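Local coordinates for protein tRNA (adenine(9)-N1)-methyltransferase (PDB 5A7Z) that catalyses the S-adenosyl-L-methionine-dependent methylation of adenosine at position 9 of tRNA, forming N1-methyladenosine, at residues I249-E254 and E260-S265. Sequence-based numbering, arbitrary orientation.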
ATOM      1  N   ILE A 249      -3.151  -1.044   8.008  1.00 35.51           N
ATOM      2  CA  ILE A 249      -2.357   0.197   8.011  1.00 34.28           C
ATOM      3  C   ILE A 249      -2.833   1.030   6.826  1.00 31.73           C
ATOM      4  O   ILE A 249      -3.073   2.212   6.937  1.00 31.91           O
ATOM      5  CB  ILE A 249      -0.823  -0.053   7.857  1.00 35.72           C
ATOM      6  CG1 ILE A 249      -0.272  -1.036   8.898  1.00 40.81           C
ATOM      7  CG2 ILE A 249      -0.046   1.251   7.940  1.00 32.74           C
ATOM      8  CD1 ILE A 249      -0.446  -0.591  10.326  1.00 40.40           C
ATOM      9  N   LEU A 250      -2.950   0.394   5.686  1.00 32.06           N
ATOM     10  CA  LEU A 250      -3.322   1.092   4.465  1.00 32.78           C
ATOM     11  C   LEU A 250      -4.791   1.585   4.506  1.00 32.93           C
ATOM     12  O   LEU A 250      -5.084   2.620   3.953  1.00 34.33           O
ATOM     13  CB  LEU A 250      -3.068   0.201   3.256  1.00 32.87           C
ATOM     14  CG  LEU A 250      -1.604  -0.197   3.000  1.00 37.28           C
ATOM     15  CD1 LEU A 250      -1.532  -1.298   1.948  1.00 38.88           C
ATOM     16  CD2 LEU A 250      -0.780   1.002   2.551  1.00 37.22           C
ATOM     17  N   ARG A 251      -5.684   0.886   5.217  1.00 32.95           N
ATOM     18  CA  ARG A 251      -7.068   1.366   5.363  1.00 36.17           C
ATOM     19  C   ARG A 251      -7.017   2.720   5.980  1.00 32.88           C
ATOM     20  O   ARG A 251      -7.765   3.595   5.619  1.00 29.28           O
ATOM     21  CB  ARG A 251      -7.909   0.522   6.340  1.00 42.49           C
ATOM     22  CG  ARG A 251      -8.145  -0.939   6.035  1.00 45.24           C
ATOM     23  CD  ARG A 251      -8.706  -1.160   4.689  1.00 46.09           C
ATOM     24  NE  ARG A 251      -9.485  -2.410   4.606  1.00 44.63           N
ATOM     25  CZ  ARG A 251     -10.790  -2.450   4.375  1.00 45.10           C
ATOM     26  NH1 ARG A 251     -11.504  -1.333   4.351  1.00 48.92           N
ATOM     27  NH2 ARG A 251     -11.396  -3.598   4.222  1.00 51.89           N
ATOM     28  N   VAL A 252      -6.219   2.821   7.039  1.00 33.41           N
ATOM     29  CA  VAL A 252      -6.205   3.983   7.890  1.00 33.53           C
ATOM     30  C   VAL A 252      -5.522   5.140   7.158  1.00 37.23           C
ATOM     31  O   VAL A 252      -6.041   6.246   7.123  1.00 38.66           O
ATOM     32  CB  VAL A 252      -5.500   3.678   9.215  1.00 34.31           C
ATOM     33  CG1 VAL A 252      -5.257   4.949   9.988  1.00 39.01           C
ATOM     34  CG2 VAL A 252      -6.324   2.701  10.047  1.00 35.23           C
ATOM     35  N   LYS A 253      -4.436   4.855   6.465  1.00 34.48           N
ATOM     36  CA  LYS A 253      -3.639   5.921   5.875  1.00 34.64           C
ATOM     37  C   LYS A 253      -4.148   6.399   4.535  1.00 35.82           C
ATOM     38  O   LYS A 253      -3.942   7.559   4.184  1.00 33.79           O
ATOM     39  CB  LYS A 253      -2.219   5.474   5.703  1.00 34.76           C
ATOM     40  CG  LYS A 253      -1.516   5.202   7.019  1.00 37.07           C
ATOM     41  CD  LYS A 253      -0.052   4.931   6.781  1.00 36.62           C
ATOM     42  CE  LYS A 253       0.665   6.153   6.194  1.00 33.46           C
ATOM     43  NZ  LYS A 253       0.752   7.209   7.221  1.00 32.87           N
ATOM     44  N   GLU A 254      -4.737   5.505   3.750  1.00 34.33           N
ATOM     45  CA  GLU A 254      -5.095   5.852   2.371  1.00 35.51           C
ATOM     46  C   GLU A 254      -6.598   6.006   2.204  1.00 35.73           C
ATOM     47  O   GLU A 254      -7.064   6.698   1.307  1.00 36.99           O
ATOM     48  CB  GLU A 254      -4.564   4.802   1.402  1.00 34.94           C
ATOM     49  CG  GLU A 254      -3.060   4.863   1.215  1.00 37.08           C
ATOM     50  CD  GLU A 254      -2.616   6.118   0.488  1.00 35.81           C
ATOM     51  OE1 GLU A 254      -3.310   6.551  -0.453  1.00 37.25           O
ATOM     52  OE2 GLU A 254      -1.571   6.656   0.849  1.00 33.58           O
ATOM     53  N   GLU A 260     -10.118   1.260  14.439  1.00 47.48           N
ATOM     54  CA  GLU A 260     -11.168   0.356  14.891  1.00 50.91           C
ATOM     55  C   GLU A 260     -11.933  -0.294  13.733  1.00 44.12           C
ATOM     56  O   GLU A 260     -12.169  -1.502  13.747  1.00 40.72           O
ATOM     57  CB  GLU A 260     -12.142   1.089  15.816  1.00 62.89           C
ATOM     58  CG  GLU A 260     -13.233   0.205  16.395  1.00 69.02           C
ATOM     59  CD  GLU A 260     -14.150   0.953  17.343  1.00 74.95           C
ATOM     60  OE1 GLU A 260     -13.955   2.175  17.518  1.00 85.02           O
ATOM     61  OE2 GLU A 260     -15.063   0.321  17.912  1.00 83.76           O
ATOM     62  N   GLU A 261     -12.324   0.501  12.739  1.00 47.85           N
ATOM     63  CA  GLU A 261     -13.123  -0.020  11.630  1.00 51.67           C
ATOM     64  C   GLU A 261     -12.270  -0.753  10.633  1.00 49.24           C
ATOM     65  O   GLU A 261     -12.753  -1.641   9.931  1.00 46.84           O
ATOM     66  CB  GLU A 261     -13.854   1.118  10.909  1.00 56.81           C
ATOM     67  CG  GLU A 261     -14.851   1.868  11.789  1.00 69.17           C
ATOM     68  CD  GLU A 261     -16.244   1.217  11.830  1.00 77.12           C
ATOM     69  OE1 GLU A 261     -16.387   0.060  12.342  1.00 69.42           O
ATOM     70  OE2 GLU A 261     -17.205   1.888  11.368  1.00 77.65           O
ATOM     71  N   ALA A 262     -11.015  -0.323  10.514  1.00 47.01           N
ATOM     72  CA  ALA A 262     -10.062  -1.004   9.658  1.00 43.12           C
ATOM     73  C   ALA A 262      -9.860  -2.414  10.202  1.00 39.84           C
ATOM     74  O   ALA A 262      -9.875  -3.378   9.462  1.00 36.51           O
ATOM     75  CB  ALA A 262      -8.749  -0.236   9.614  1.00 40.48           C
ATOM     76  N   ILE A 263      -9.706  -2.533  11.517  1.00 43.56           N
ATOM     77  CA  ILE A 263      -9.499  -3.841  12.106  1.00 43.39           C
ATOM     78  C   ILE A 263     -10.731  -4.687  11.906  1.00 45.46           C
ATOM     79  O   ILE A 263     -10.621  -5.853  11.519  1.00 45.68           O
ATOM     80  CB  ILE A 263      -9.165  -3.782  13.602  1.00 40.77           C
ATOM     81  CG1 ILE A 263      -7.822  -3.133  13.828  1.00 40.22           C
ATOM     82  CG2 ILE A 263      -9.121  -5.188  14.192  1.00 45.88           C
ATOM     83  CD1 ILE A 263      -7.596  -2.693  15.262  1.00 42.54           C
ATOM     84  N   ILE A 264     -11.903  -4.095  12.148  1.00 53.53           N
ATOM     85  CA  ILE A 264     -13.184  -4.807  11.995  1.00 52.05           C
ATOM     86  C   ILE A 264     -13.281  -5.384  10.597  1.00 48.65           C
ATOM     87  O   ILE A 264     -13.524  -6.575  10.427  1.00 55.31           O
ATOM     88  CB  ILE A 264     -14.415  -3.877  12.246  1.00 56.99           C
ATOM     89  CG1 ILE A 264     -14.555  -3.507  13.738  1.00 52.68           C
ATOM     90  CG2 ILE A 264     -15.697  -4.529  11.734  1.00 54.36           C
ATOM     91  CD1 ILE A 264     -14.312  -4.646  14.688  1.00 50.61           C
ATOM     92  N   SER A 265     -13.074  -4.545   9.591  1.00 48.78           N
ATOM     93  CA  SER A 265     -13.295  -4.963   8.210  1.00 53.30           C
ATOM     94  C   SER A 265     -12.425  -6.177   7.805  1.00 58.11           C
ATOM     95  O   SER A 265     -12.735  -6.854   6.826  1.00 64.45           O
ATOM     96  CB  SER A 265     -13.076  -3.788   7.254  1.00 51.20           C
ATOM     97  OG  SER A 265     -11.867  -3.111   7.542  1.00 58.45           O
TER
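The guanidinium of Arg251 is roofed on one face by Ser265, whose OG stands 3.3 Å above the centre of the plane. Arg251 NE forms a salt bridge with Glu247, one turn earlier on helix 242-255, while NH1 reaches Gln257 through a weak hydrogen bond. Ser265 is a neighbour here, not an acceptor: its OG lies 3.4 Å from Arg251 NH2, at an angle too poor for a hydrogen bond. With chi1 at 48°, OG sits between its own backbone N and carbonyl carbon, within hydrogen-bonding range of Ala262 O (2.8 Å) and Glu261 O (2.9 Å), and its single proton may go to either. Nearer the backbone the contact is apolar. Ala262 CB presses on Arg251 CB at 3.5 Å and on CG at 3.7 Å, and Val252 CG2 adds a further methyl at 3.8 Å from Ala262 CB. The small side chain of Ala262 is consistent with the 8.8 Å approach, at 140°, of the axes of 249-254 and 260-265, a hairpin of consecutive helices near the chain's C-terminus. Replacing Arg251 with an alanine would probably deprive Glu247 of its salt-bridge partner and Ser265 OG of the flat group beneath it. The chemistry implies a division of labour: aliphatic carbons and the serine over the guanidinium join the helices, while Glu247 of the arginine's own helix pairs its charge.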